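Side-chain contacts in protein-glutamine gamma-glutamyltransferase (Pseudomonas aeruginosa PAO1, PDB 6G49), which catalyses transglutamination in vitro through its periplasmic domain, most of which is present here, and is critical for the viability of the bacterium: residues P90-E95 against S167-T172; R188-E193 against D233-T238; A206-R211 against F252-A257; G248-V253 against V302-Q307. One frame throughout, in Å; residues are numbered along the deposited sequence. Where two conformers were deposited one is given.

Contacts 2, 3 and 4 form one continuous packed region, while contact 1 lies apart, its centre 23 to 30 Å from theirs. Contacts 3 and 4 share F252 and V253 of helix 243-256, and their centres are 8 Å apart. L209 CD1 lies 3.5 Å from V302 CG2 between them. Contact 2 adds helices 185-197 and 230-238, and its centre is 10 Å from that of contact 3. A191 CB touches A256 CB there at 3.4 Å. Contact 4 is the one at the probable active site. It contains D303, and the side chain of P304 is about 7 Å from those of C243 and H287.

Contact 1 of 4, residues P90-E95 against S167-T172; sequences PQWSGE and SIDPRT
W92 receives the guanidinium of R171 over one face of its indole. The two planes are 28° apart, so the stack is tilted. R171 CZ lies 4.3 Å from the centroid of the six-membered ring of W92, which makes this a cation-pi contact. The group sits off-centre, and R171 NH2 comes within 3.8 Å of W92 CZ2. The same corner of the indole meets a hydroxyl, with T172 OG1 3.4 Å from W92 CZ2. That approach is oblique to the ring, and no hydrogen bond forms there.

The second shell fixes the arginine. Its chain bends at chi3 (-55°), which folds the guanidinium back to the carboxylate of D169. The grip is side-on and uses two nitrogens. R171 NE reaches D169 OD1 at 3.0 Å, and R171 NH2 forms a salt bridge to D169 OD2 at 2.9 Å. The carboxylate lies at the guanidinium's edge, so the flat face can still meet the indole. D169 is also the N-cap of helix 170-175, where D169 OD1 accepts from R171 N at 2.8 Å. One aspartate therefore caps the helix and holds the arginine on the tryptophan. The carboxylate probably offsets much of the positive charge above the ring.

The contact joins the loop between strands 86-87 and 100-101 to the first turn of helix 170-175. P90 O adds a bond to R175 further along that helix. On the loop's other connections, Q91 bonds to E79 of strand 72-81, and the W92 backbone pairs with S138.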
loop_
_atom_site.group_PDB
_atom_site.type_symbol
_atom_site.label_atom_id
_atom_site.label_comp_id
_atom_site.label_asym_id
_atom_site.label_seq_id
_atom_site.Cartn_x
_atom_site.Cartn_y
_atom_site.Cartn_z
ATOM N N PRO A 90 14.854 4.293 -5.662
ATOM C CA PRO A 90 14.776 4.735 -7.058
ATOM C C PRO A 90 14.136 3.714 -7.992
ATOM O O PRO A 90 14.313 2.521 -7.819
ATOM C CB PRO A 90 16.238 4.973 -7.428
ATOM C CG PRO A 90 16.977 5.032 -6.131
ATOM C CD PRO A 90 16.203 4.192 -5.116
ATOM N N GLN A 91 13.440 4.176 -9.053
ATOM C CA GLN A 91 12.702 3.285 -9.976
ATOM C C GLN A 91 13.179 3.547 -11.419
ATOM O O GLN A 91 13.828 4.587 -11.685
ATOM C CB GLN A 91 11.178 3.514 -9.914
ATOM C CG GLN A 91 10.554 3.378 -8.508
ATOM C CD GLN A 91 10.654 1.968 -7.959
ATOM O OE1 GLN A 91 10.594 0.984 -8.691
ATOM N NE2 GLN A 91 10.892 1.867 -6.659
ATOM N N TRP A 92 12.772 2.661 -12.336
ATOM C CA TRP A 92 12.949 2.845 -13.786
ATOM C C TRP A 92 11.558 2.706 -14.421
ATOM O O TRP A 92 10.573 2.644 -13.721
ATOM C CB TRP A 92 13.991 1.868 -14.364
ATOM C CG TRP A 92 13.832 0.424 -13.973
ATOM C CD1 TRP A 92 13.148 -0.545 -14.665
ATOM C CD2 TRP A 92 14.413 -0.250 -12.835
ATOM N NE1 TRP A 92 13.262 -1.758 -14.036
ATOM C CE2 TRP A 92 14.001 -1.606 -12.898
ATOM C CE3 TRP A 92 15.202 0.162 -11.748
ATOM C CZ2 TRP A 92 14.360 -2.540 -11.922
ATOM C CZ3 TRP A 92 15.565 -0.768 -10.795
ATOM C CH2 TRP A 92 15.147 -2.094 -10.884
ATOM N N SER A 93 11.472 2.685 -15.745
ATOM C CA SER A 93 10.175 2.644 -16.443
ATOM C C SER A 93 9.451 1.312 -16.193
ATOM O O SER A 93 10.076 0.247 -16.118
ATOM C CB SER A 93 10.335 2.905 -17.924
ATOM O OG SER A 93 9.055 2.893 -18.551
ATOM N N GLY A 94 8.118 1.374 -16.012
ATOM C CA GLY A 94 7.275 0.172 -15.965
ATOM C C GLY A 94 6.275 0.090 -17.119
ATOM O O GLY A 94 5.465 -0.805 -17.143
ATOM N N GLU A 95 6.360 0.995 -18.105
ATOM C CA GLU A 95 5.422 1.090 -19.224
ATOM C C GLU A 95 5.889 0.183 -20.381
ATOM O O GLU A 95 6.264 0.704 -21.422
ATOM C CB GLU A 95 5.349 2.572 -19.622
ATOM C CG GLU A 95 4.259 2.911 -20.628
ATOM C CD GLU A 95 2.835 2.714 -20.143
ATOM O OE1 GLU A 95 2.641 2.308 -18.992
ATOM O OE2 GLU A 95 1.922 2.940 -20.939
ATOM N N SER A 167 7.151 -12.443 -14.794
ATOM C CA SER A 167 8.602 -12.671 -14.679
ATOM C C SER A 167 9.263 -11.440 -14.079
ATOM O O SER A 167 9.056 -10.363 -14.560
ATOM C CB SER A 167 9.240 -12.934 -16.037
ATOM O OG SER A 167 8.777 -14.169 -16.485
ATOM N N ILE A 168 9.972 -11.620 -12.984
ATOM C CA ILE A 168 10.466 -10.481 -12.175
ATOM C C ILE A 168 11.918 -10.222 -12.574
ATOM O O ILE A 168 12.725 -11.150 -12.748
ATOM C CB ILE A 168 10.222 -10.749 -10.684
ATOM C CG1 ILE A 168 10.379 -9.466 -9.859
ATOM C CG2 ILE A 168 11.093 -11.891 -10.154
ATOM C CD1 ILE A 168 10.149 -9.669 -8.376
ATOM N N ASP A 169 12.230 -8.944 -12.748
ATOM C CA ASP A 169 13.567 -8.510 -12.910
ATOM C C ASP A 169 14.389 -8.966 -11.700
ATOM O O ASP A 169 13.962 -8.813 -10.562
ATOM C CB ASP A 169 13.664 -6.988 -12.973
ATOM C CG ASP A 169 15.037 -6.489 -13.330
ATOM O OD1 ASP A 169 15.978 -6.537 -12.488
ATOM O OD2 ASP A 169 15.142 -5.935 -14.396
ATOM N N PRO A 170 15.568 -9.604 -11.873
ATOM C CA PRO A 170 16.366 -10.037 -10.707
ATOM C C PRO A 170 16.732 -8.953 -9.706
ATOM O O PRO A 170 16.765 -9.263 -8.526
ATOM C CB PRO A 170 17.620 -10.685 -11.366
ATOM C CG PRO A 170 17.652 -10.047 -12.709
ATOM C CD PRO A 170 16.210 -9.942 -13.147
ATOM N N ARG A 171 16.933 -7.719 -10.158
ATOM C CA ARG A 171 17.234 -6.610 -9.270
ATOM C C ARG A 171 16.007 -6.308 -8.393
ATOM O O ARG A 171 16.171 -6.046 -7.212
ATOM C CB ARG A 171 17.663 -5.367 -10.031
ATOM C CG ARG A 171 19.006 -5.490 -10.734
ATOM C CD ARG A 171 19.154 -4.361 -11.752
ATOM N NE ARG A 171 18.040 -4.332 -12.677
ATOM C CZ ARG A 171 17.906 -3.482 -13.697
ATOM N NH1 ARG A 171 18.798 -2.526 -13.882
ATOM N NH2 ARG A 171 16.876 -3.593 -14.522
ATOM N N THR A 172 14.826 -6.315 -9.007
ATOM C CA THR A 172 13.572 -6.063 -8.270
ATOM C C THR A 172 13.322 -7.153 -7.221
ATOM O O THR A 172 12.950 -6.914 -6.076
ATOM C CB THR A 172 12.390 -5.961 -9.231
ATOM O OG1 THR A 172 12.758 -4.932 -10.146
ATOM C CG2 THR A 172 11.148 -5.534 -8.487
#

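Contact 2 of 4, residues R188-E193 against D233-T238; sequences RALADE and DFLFDT
The carbonyl oxygen of D233, held by two backbone N-H groups, belongs to the turn that carries F236 to L190. D233 O accepts from T238 N at 2.8 Å and from D237 N at 3.0 Å. The bond to T238 spans five residues, so helix 230-238 widens here into a pi-type turn.

F236 points its ring across to helix 185-197. Its CG stands anti to the carbonyl carbon (chi1 -52°), which swings the ring out until its CZ rim reaches L190. L190 CD2 meets this edge near the ring plane, 3.9 Å from F236 CZ. L190 CB also comes close, 4.1 Å from F236 CZ, so the leucine lies against the rim with both its base and one methyl. On the L190 side, chi1 (174°) and chi2 (65°) together bring CD2 to the ring. A looser touch follows from the same methyl, with L190 CD2 4.5 Å from L235 CD1. L235 also steadies the ring from within its own helix: L235 CB sits 3.7 Å above the F236 ring plane, over its centre.

R211 of helix 201-214 touches both L190 and F236.

Across the two segments the chemistry is entirely apolar. No hydrogen bond crosses between them, and the touch is van der Waals. A directional bond between these helices lies nearby, in the salt bridge from D237 to R186. The two leucines are buried and F236 is partly exposed, so the contact takes apolar surface out of water only in part.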
loop_
_atom_site.group_PDB
_atom_site.type_symbol
_atom_site.label_atom_id
_atom_site.label_comp_id
_atom_site.label_asym_id
_atom_site.label_seq_id
_atom_site.Cartn_x
_atom_site.Cartn_y
_atom_site.Cartn_z
ATOM N N ARG A 188 11.779 -12.896 12.633
ATOM C CA ARG A 188 12.546 -13.756 11.762
ATOM C C ARG A 188 12.278 -15.222 12.105
ATOM O O ARG A 188 12.109 -16.059 11.217
ATOM C CB ARG A 188 14.037 -13.420 11.840
ATOM C CG ARG A 188 14.455 -12.182 11.063
ATOM C CD ARG A 188 15.906 -11.871 11.376
ATOM N NE ARG A 188 16.119 -10.453 11.583
ATOM C CZ ARG A 188 16.471 -9.597 10.625
ATOM N NH1 ARG A 188 16.902 -10.039 9.450
ATOM N NH2 ARG A 188 16.379 -8.297 10.844
ATOM N N ALA A 189 12.187 -15.538 13.409
ATOM C CA ALA A 189 11.853 -16.942 13.822
ATOM C C ALA A 189 10.463 -17.366 13.324
ATOM O O ALA A 189 10.250 -18.468 12.838
ATOM C CB ALA A 189 11.951 -17.069 15.341
ATOM N N LEU A 190 9.477 -16.461 13.440
ATOM C CA LEU A 190 8.168 -16.725 12.920
ATOM C C LEU A 190 8.229 -17.001 11.415
ATOM O O LEU A 190 7.594 -17.916 10.946
ATOM C CB LEU A 190 7.246 -15.548 13.245
ATOM C CG LEU A 190 5.854 -15.615 12.634
ATOM C CD1 LEU A 190 5.018 -16.774 13.185
ATOM C CD2 LEU A 190 5.108 -14.304 12.826
ATOM N N ALA A 191 8.960 -16.155 10.658
ATOM C CA ALA A 191 9.068 -16.301 9.230
ATOM C C ALA A 191 9.664 -17.683 8.869
ATOM O O ALA A 191 9.215 -18.344 7.971
ATOM C CB ALA A 191 9.936 -15.215 8.675
ATOM N N ASP A 192 10.668 -18.074 9.638
ATOM C CA ASP A 192 11.298 -19.418 9.463
ATOM C C ASP A 192 10.295 -20.557 9.648
ATOM O O ASP A 192 10.261 -21.457 8.853
ATOM C CB ASP A 192 12.401 -19.638 10.496
ATOM C CG ASP A 192 13.627 -18.800 10.225
ATOM O OD1 ASP A 192 13.722 -18.269 9.089
ATOM O OD2 ASP A 192 14.460 -18.640 11.173
ATOM N N GLU A 193 9.483 -20.448 10.685
ATOM C CA GLU A 193 8.487 -21.450 11.033
ATOM C C GLU A 193 7.446 -21.481 9.915
ATOM O O GLU A 193 7.039 -22.541 9.446
ATOM C CB GLU A 193 7.888 -21.156 12.416
ATOM C CG GLU A 193 8.888 -21.284 13.555
ATOM C CD GLU A 193 8.557 -20.524 14.825
ATOM O OE1 GLU A 193 7.387 -20.139 14.987
ATOM O OE2 GLU A 193 9.479 -20.314 15.648
ATOM N N ASP A 233 7.959 -6.217 18.744
ATOM C CA ASP A 233 7.164 -5.574 19.829
ATOM C C ASP A 233 5.687 -5.490 19.404
ATOM O O ASP A 233 4.746 -5.814 20.163
ATOM C CB ASP A 233 7.745 -4.226 20.244
ATOM C CG ASP A 233 9.116 -4.332 20.919
ATOM O OD1 ASP A 233 9.519 -5.456 21.258
ATOM O OD2 ASP A 233 9.783 -3.298 20.973
ATOM N N PHE A 234 5.454 -5.066 18.161
ATOM C CA PHE A 234 4.111 -4.997 17.620
ATOM C C PHE A 234 3.495 -6.380 17.481
ATOM O O PHE A 234 2.372 -6.602 17.916
ATOM C CB PHE A 234 4.090 -4.219 16.297
ATOM C CG PHE A 234 2.806 -4.405 15.541
ATOM C CD1 PHE A 234 1.621 -3.786 15.968
ATOM C CD2 PHE A 234 2.765 -5.137 14.369
ATOM C CE1 PHE A 234 0.438 -3.975 15.267
ATOM C CE2 PHE A 234 1.588 -5.323 13.658
ATOM C CZ PHE A 234 0.414 -4.708 14.089
ATOM N N LEU A 235 4.164 -7.351 16.847
ATOM C CA LEU A 235 3.504 -8.641 16.563
ATOM C C LEU A 235 3.229 -9.480 17.834
ATOM O O LEU A 235 2.350 -10.288 17.792
ATOM C CB LEU A 235 4.382 -9.486 15.638
ATOM C CG LEU A 235 4.413 -9.026 14.195
ATOM C CD1 LEU A 235 5.425 -9.853 13.393
ATOM C CD2 LEU A 235 3.017 -9.125 13.587
ATOM N N PHE A 236 4.117 -9.372 18.820
ATOM C CA PHE A 236 4.141 -10.382 19.932
ATOM C C PHE A 236 3.861 -9.736 21.298
ATOM O O PHE A 236 3.597 -10.470 22.240
ATOM C CB PHE A 236 5.468 -11.138 19.957
ATOM C CG PHE A 236 5.828 -11.736 18.628
ATOM C CD1 PHE A 236 5.044 -12.724 18.069
ATOM C CD2 PHE A 236 6.967 -11.321 17.964
ATOM C CE1 PHE A 236 5.371 -13.268 16.837
ATOM C CE2 PHE A 236 7.286 -11.860 16.727
ATOM C CZ PHE A 236 6.478 -12.811 16.160
ATOM N N ASP A 237 3.990 -8.417 21.429
ATOM C CA ASP A 237 3.838 -7.709 22.732
ATOM C C ASP A 237 2.598 -6.816 22.716
ATOM O O ASP A 237 1.590 -7.134 23.364
ATOM C CB ASP A 237 5.120 -6.990 23.149
ATOM C CG ASP A 237 6.347 -7.890 23.234
ATOM O OD1 ASP A 237 6.171 -9.137 23.246
ATOM O OD2 ASP A 237 7.492 -7.328 23.259
ATOM N N THR A 238 2.606 -5.721 21.950
ATOM C CA THR A 238 1.540 -4.730 22.001
ATOM C C THR A 238 0.321 -5.219 21.204
ATOM O O THR A 238 -0.824 -4.888 21.552
ATOM C CB THR A 238 2.001 -3.339 21.563
ATOM O OG1 THR A 238 2.217 -3.365 20.135
ATOM C CG2 THR A 238 3.224 -2.853 22.300
#

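Contact 3 of 4, residues A206-R211 against F252-A257; sequences AALLQR and FVLRAA
L208 meets V253 and L254 across the groove between helices 201-214 and 243-256, and it carries the whole contact from its side. Its CG lies anti to the backbone N (chi1 -173°), and the branch ending in CD2 extends to the other helix. That one methyl meets both partners. L208 CD2 is 3.9 Å from V253 CG1 and equally near V253 CB, so it lies against the branch point of the valine. L208 CD2 also comes 4.0 Å from L254 CD2. L254 starts out across the direction of the contact, and its CD2 methyl, the branch nearer the backbone, comes in beside L208 CD2.

The next residue, L209, belongs to the packing around the 302-307 loop instead. R211, at the end of the segment, turns to the neighbouring helices.

L208 CA and V253 CA are 8.5 Å apart, close enough for the side chains to fill the space between the helices. The three side chains that touch are all buried, and no hydrogen bond crosses.

This is helix-to-helix packing in the transglutaminase-like core. Helix 243-256 begins with C243, the probable nucleophile, and its later part is covered here by helix 201-214. The L254 side chain lies about 11 Å from that of D303. A helix led by the catalytic cysteine is characteristic of the papain-like fold.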
loop_
_atom_site.group_PDB
_atom_site.type_symbol
_atom_site.label_atom_id
_atom_site.label_comp_id
_atom_site.label_asym_id
_atom_site.label_seq_id
_atom_site.Cartn_x
_atom_site.Cartn_y
_atom_site.Cartn_z
ATOM N N ALA A 206 -1.706 -16.583 3.554
ATOM C CA ALA A 206 -2.984 -16.876 4.288
ATOM C C ALA A 206 -2.748 -17.175 5.765
ATOM O O ALA A 206 -3.507 -16.701 6.611
ATOM C CB ALA A 206 -3.731 -18.004 3.599
ATOM N N ALA A 207 -1.696 -17.925 6.103
ATOM C CA ALA A 207 -1.422 -18.271 7.472
ATOM C C ALA A 207 -1.064 -17.004 8.271
ATOM O O ALA A 207 -1.481 -16.817 9.450
ATOM C CB ALA A 207 -0.326 -19.316 7.540
ATOM N N LEU A 208 -0.297 -16.092 7.629
ATOM C CA LEU A 208 0.038 -14.880 8.286
ATOM C C LEU A 208 -1.207 -13.999 8.508
ATOM O O LEU A 208 -1.357 -13.398 9.595
ATOM C CB LEU A 208 1.119 -14.195 7.433
ATOM C CG LEU A 208 1.780 -12.959 7.986
ATOM C CD1 LEU A 208 2.240 -13.108 9.418
ATOM C CD2 LEU A 208 2.979 -12.574 7.103
ATOM N N LEU A 209 -2.080 -13.887 7.496
ATOM C CA LEU A 209 -3.318 -13.106 7.637
ATOM C C LEU A 209 -4.152 -13.690 8.787
ATOM O O LEU A 209 -4.799 -12.971 9.566
ATOM C CB LEU A 209 -4.070 -13.131 6.323
ATOM C CG LEU A 209 -3.445 -12.294 5.225
ATOM C CD1 LEU A 209 -4.233 -12.536 3.936
ATOM C CD2 LEU A 209 -3.412 -10.818 5.635
ATOM N N GLN A 210 -4.120 -15.018 8.930
ATOM C CA GLN A 210 -4.882 -15.676 9.969
ATOM C C GLN A 210 -4.392 -15.267 11.361
ATOM O O GLN A 210 -5.180 -15.183 12.341
ATOM C CB GLN A 210 -4.804 -17.196 9.780
ATOM C CG GLN A 210 -5.879 -17.745 8.857
ATOM C CD GLN A 210 -5.834 -19.249 8.961
ATOM O OE1 GLN A 210 -6.613 -19.872 9.694
ATOM N NE2 GLN A 210 -4.837 -19.830 8.319
ATOM N N ARG A 211 -3.097 -14.999 11.518
ATOM C CA ARG A 211 -2.583 -14.592 12.822
ATOM C C ARG A 211 -3.203 -13.246 13.228
ATOM O O ARG A 211 -3.560 -12.989 14.391
ATOM C CB ARG A 211 -1.054 -14.499 12.863
ATOM C CG ARG A 211 -0.357 -15.840 12.769
ATOM C CD ARG A 211 1.132 -15.571 12.773
ATOM N NE ARG A 211 1.603 -14.960 14.009
ATOM C CZ ARG A 211 2.018 -15.666 15.059
ATOM N NH1 ARG A 211 2.003 -16.991 15.010
ATOM N NH2 ARG A 211 2.416 -15.045 16.142
ATOM N N PHE A 252 7.775 -7.402 6.348
ATOM C CA PHE A 252 8.980 -7.915 7.038
ATOM C C PHE A 252 8.959 -9.435 7.079
ATOM O O PHE A 252 9.946 -10.087 6.668
ATOM C CB PHE A 252 9.101 -7.337 8.434
ATOM C CG PHE A 252 10.338 -7.783 9.158
ATOM C CD1 PHE A 252 10.420 -9.053 9.699
ATOM C CD2 PHE A 252 11.396 -6.919 9.271
ATOM C CE1 PHE A 252 11.587 -9.466 10.330
ATOM C CE2 PHE A 252 12.578 -7.324 9.912
ATOM C CZ PHE A 252 12.647 -8.589 10.459
ATOM N N VAL A 253 7.865 -10.008 7.587
ATOM C CA VAL A 253 7.789 -11.454 7.786
ATOM C C VAL A 253 7.844 -12.162 6.444
ATOM O O VAL A 253 8.545 -13.171 6.295
ATOM C CB VAL A 253 6.558 -11.868 8.610
ATOM C CG1 VAL A 253 6.414 -13.387 8.686
ATOM C CG2 VAL A 253 6.666 -11.290 9.982
ATOM N N LEU A 254 7.172 -11.619 5.407
ATOM C CA LEU A 254 7.218 -12.244 4.065
ATOM C C LEU A 254 8.651 -12.246 3.526
ATOM O O LEU A 254 9.119 -13.305 3.020
ATOM C CB LEU A 254 6.253 -11.544 3.105
ATOM C CG LEU A 254 4.763 -11.706 3.390
ATOM C CD1 LEU A 254 3.966 -10.900 2.397
ATOM C CD2 LEU A 254 4.301 -13.154 3.395
ATOM N N ARG A 255 9.361 -11.152 3.644
ATOM C CA ARG A 255 10.696 -11.085 3.134
ATOM C C ARG A 255 11.578 -12.061 3.907
ATOM O O ARG A 255 12.473 -12.729 3.284
ATOM C CB ARG A 255 11.304 -9.714 3.326
ATOM C CG ARG A 255 10.712 -8.656 2.401
ATOM C CD ARG A 255 11.525 -7.399 2.431
ATOM N NE ARG A 255 11.008 -6.411 1.463
ATOM C CZ ARG A 255 11.563 -5.282 1.121
ATOM N NH1 ARG A 255 12.680 -4.839 1.692
ATOM N NH2 ARG A 255 10.996 -4.578 0.115
ATOM N N ALA A 256 11.375 -12.152 5.220
ATOM C CA ALA A 256 12.199 -13.064 6.053
ATOM C C ALA A 256 11.889 -14.517 5.709
ATOM O O ALA A 256 12.773 -15.386 5.971
ATOM C CB ALA A 256 12.049 -12.766 7.511
ATOM N N ALA A 257 10.731 -14.821 5.155
ATOM C CA ALA A 257 10.337 -16.149 4.714
ATOM C C ALA A 257 10.747 -16.409 3.250
ATOM O O ALA A 257 10.357 -17.403 2.684
ATOM C CB ALA A 257 8.854 -16.338 4.823
#

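Contact 4 of 4, residues G248-V253 against V302-Q307; sequences GAMAFV and VDPTYQ
M250 reaches from helix 243-256 to V302 and P304 with a fully extended side chain. From CB, which points to the 302-307 loop, CG continues anti to the backbone N (chi1 -173°). CG packs beside L208 of helix 201-214. The sulfur comes next and meets the ring of P304. M250 SD lies 3.8 Å from both P304 CG and P304 CD, and 3.9 Å from P304 CB, so it rests against three ring atoms together. At the tip, the methyl CE passes on to V302. M250 CE is 3.4 Å from V302 CG1, closer than carbons normally pack. Both residues were deposited in two conformers, so this tightness is doubtful. The methyl meets chiefly CG1, and V302 CG2 is farther off, 4.2 Å from M250 CE.

Between the two apolar partners, D303 points the other way. D303 OD1 accepts from T305 N at 3.0 Å, an Asx turn, with the donor above the carboxylate plane. D303 OD2 bonds to H287 and to the hydroxyl of Y72. D303 and H287 are thus placed as in the Cys-His-Asp triad expected from relatives of the enzyme. M250 packs behind the backbone that carries the aspartate.

Helix 243-256 here lies against the end of strand 298-302 and the loop that follows it. V290 of the neighbouring strand 286-294 touches both M250 and V302. L209 of helix 201-214 also touches both, so strand 286-294 and helix 201-214 both contribute to the packing round M250.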
loop_
_atom_site.group_PDB
_atom_site.type_symbol
_atom_site.label_atom_id
_atom_site.label_comp_id
_atom_site.label_asym_id
_atom_site.label_seq_id
_atom_site.Cartn_x
_atom_site.Cartn_y
_atom_site.Cartn_z
ATOM N N GLY A 248 3.921 -2.983 7.383
ATOM C CA GLY A 248 5.378 -3.122 7.576
ATOM C C GLY A 248 5.710 -4.433 8.202
ATOM O O GLY A 248 6.610 -5.167 7.731
ATOM N N ALA A 249 4.935 -4.855 9.214
ATOM C CA ALA A 249 5.247 -6.140 9.848
ATOM C C ALA A 249 4.976 -7.305 8.924
ATOM O O ALA A 249 5.780 -8.274 8.843
ATOM C CB ALA A 249 4.493 -6.342 11.139
ATOM N N MET A 250 3.895 -7.262 8.148
ATOM C CA MET A 250 3.604 -8.326 7.226
ATOM C C MET A 250 4.687 -8.383 6.144
ATOM O O MET A 250 5.141 -9.496 5.792
ATOM C CB MET A 250 2.260 -8.171 6.531
ATOM C CG MET A 250 1.876 -9.336 5.700
ATOM S SD MET A 250 0.214 -9.149 4.965
ATOM C CE MET A 250 0.008 -10.711 4.125
ATOM N N ALA A 251 5.071 -7.225 5.592
ATOM C CA ALA A 251 6.106 -7.229 4.561
ATOM C C ALA A 251 7.426 -7.785 5.128
ATOM O O ALA A 251 8.124 -8.556 4.435
ATOM C CB ALA A 251 6.289 -5.861 3.970
ATOM N N PHE A 252 7.775 -7.402 6.348
ATOM C CA PHE A 252 8.980 -7.915 7.038
ATOM C C PHE A 252 8.959 -9.435 7.079
ATOM O O PHE A 252 9.946 -10.087 6.668
ATOM C CB PHE A 252 9.101 -7.337 8.434
ATOM C CG PHE A 252 10.338 -7.783 9.158
ATOM C CD1 PHE A 252 10.420 -9.053 9.699
ATOM C CD2 PHE A 252 11.396 -6.919 9.271
ATOM C CE1 PHE A 252 11.587 -9.466 10.330
ATOM C CE2 PHE A 252 12.578 -7.324 9.912
ATOM C CZ PHE A 252 12.647 -8.589 10.459
ATOM N N VAL A 253 7.865 -10.008 7.587
ATOM C CA VAL A 253 7.789 -11.454 7.786
ATOM C C VAL A 253 7.844 -12.162 6.444
ATOM O O VAL A 253 8.545 -13.171 6.295
ATOM C CB VAL A 253 6.558 -11.868 8.610
ATOM C CG1 VAL A 253 6.414 -13.387 8.686
ATOM C CG2 VAL A 253 6.666 -11.290 9.982
ATOM N N VAL A 302 -2.408 -7.409 -0.862
ATOM C CA VAL A 302 -3.094 -7.936 0.293
ATOM C C VAL A 302 -3.094 -6.851 1.375
ATOM O O VAL A 302 -2.154 -6.094 1.510
ATOM C CB VAL A 302 -2.465 -9.245 0.772
ATOM C CG1 VAL A 302 -1.042 -9.078 1.294
ATOM C CG2 VAL A 302 -3.347 -9.964 1.759
ATOM N N ASP A 303 -4.165 -6.820 2.180
ATOM C CA ASP A 303 -4.283 -5.765 3.198
ATOM C C ASP A 303 -4.522 -6.386 4.559
ATOM O O ASP A 303 -5.637 -6.785 4.865
ATOM C CB ASP A 303 -5.407 -4.800 2.861
ATOM C CG ASP A 303 -5.483 -3.672 3.846
ATOM O OD1 ASP A 303 -4.686 -3.639 4.819
ATOM O OD2 ASP A 303 -6.336 -2.762 3.585
ATOM N N PRO A 304 -3.488 -6.490 5.414
ATOM C CA PRO A 304 -3.637 -7.127 6.711
ATOM C C PRO A 304 -4.606 -6.378 7.629
ATOM O O PRO A 304 -5.148 -6.989 8.555
ATOM C CB PRO A 304 -2.211 -7.159 7.302
ATOM C CG PRO A 304 -1.471 -6.125 6.524
ATOM C CD PRO A 304 -2.092 -6.116 5.148
ATOM N N THR A 305 -4.805 -5.091 7.385
ATOM C CA THR A 305 -5.711 -4.264 8.187
ATOM C C THR A 305 -7.108 -4.869 8.099
ATOM O O THR A 305 -7.938 -4.757 9.010
ATOM C CB THR A 305 -5.752 -2.808 7.701
ATOM O OG1 THR A 305 -4.496 -2.193 7.971
ATOM C CG2 THR A 305 -6.828 -1.969 8.356
ATOM N N TYR A 306 -7.425 -5.428 6.932
ATOM C CA TYR A 306 -8.761 -5.974 6.705
ATOM C C TYR A 306 -9.088 -7.088 7.728
ATOM O O TYR A 306 -10.286 -7.309 8.050
ATOM C CB TYR A 306 -8.944 -6.447 5.278
ATOM C CG TYR A 306 -10.341 -6.969 5.023
ATOM C CD1 TYR A 306 -11.398 -6.100 4.837
ATOM C CD2 TYR A 306 -10.613 -8.324 4.971
ATOM C CE1 TYR A 306 -12.689 -6.551 4.638
ATOM C CE2 TYR A 306 -11.902 -8.796 4.776
ATOM C CZ TYR A 306 -12.940 -7.914 4.620
ATOM O OH TYR A 306 -14.187 -8.412 4.393
ATOM N N GLN A 307 -8.066 -7.801 8.237
ATOM C CA GLN A 307 -8.218 -8.882 9.182
ATOM C C GLN A 307 -8.606 -8.380 10.575
ATOM O O GLN A 307 -9.111 -9.165 11.396
ATOM C CB GLN A 307 -6.957 -9.734 9.277
ATOM C CG GLN A 307 -6.553 -10.302 7.923
ATOM C CD GLN A 307 -7.618 -11.208 7.366
ATOM O OE1 GLN A 307 -8.160 -12.041 8.094
ATOM N NE2 GLN A 307 -7.875 -11.108 6.075
#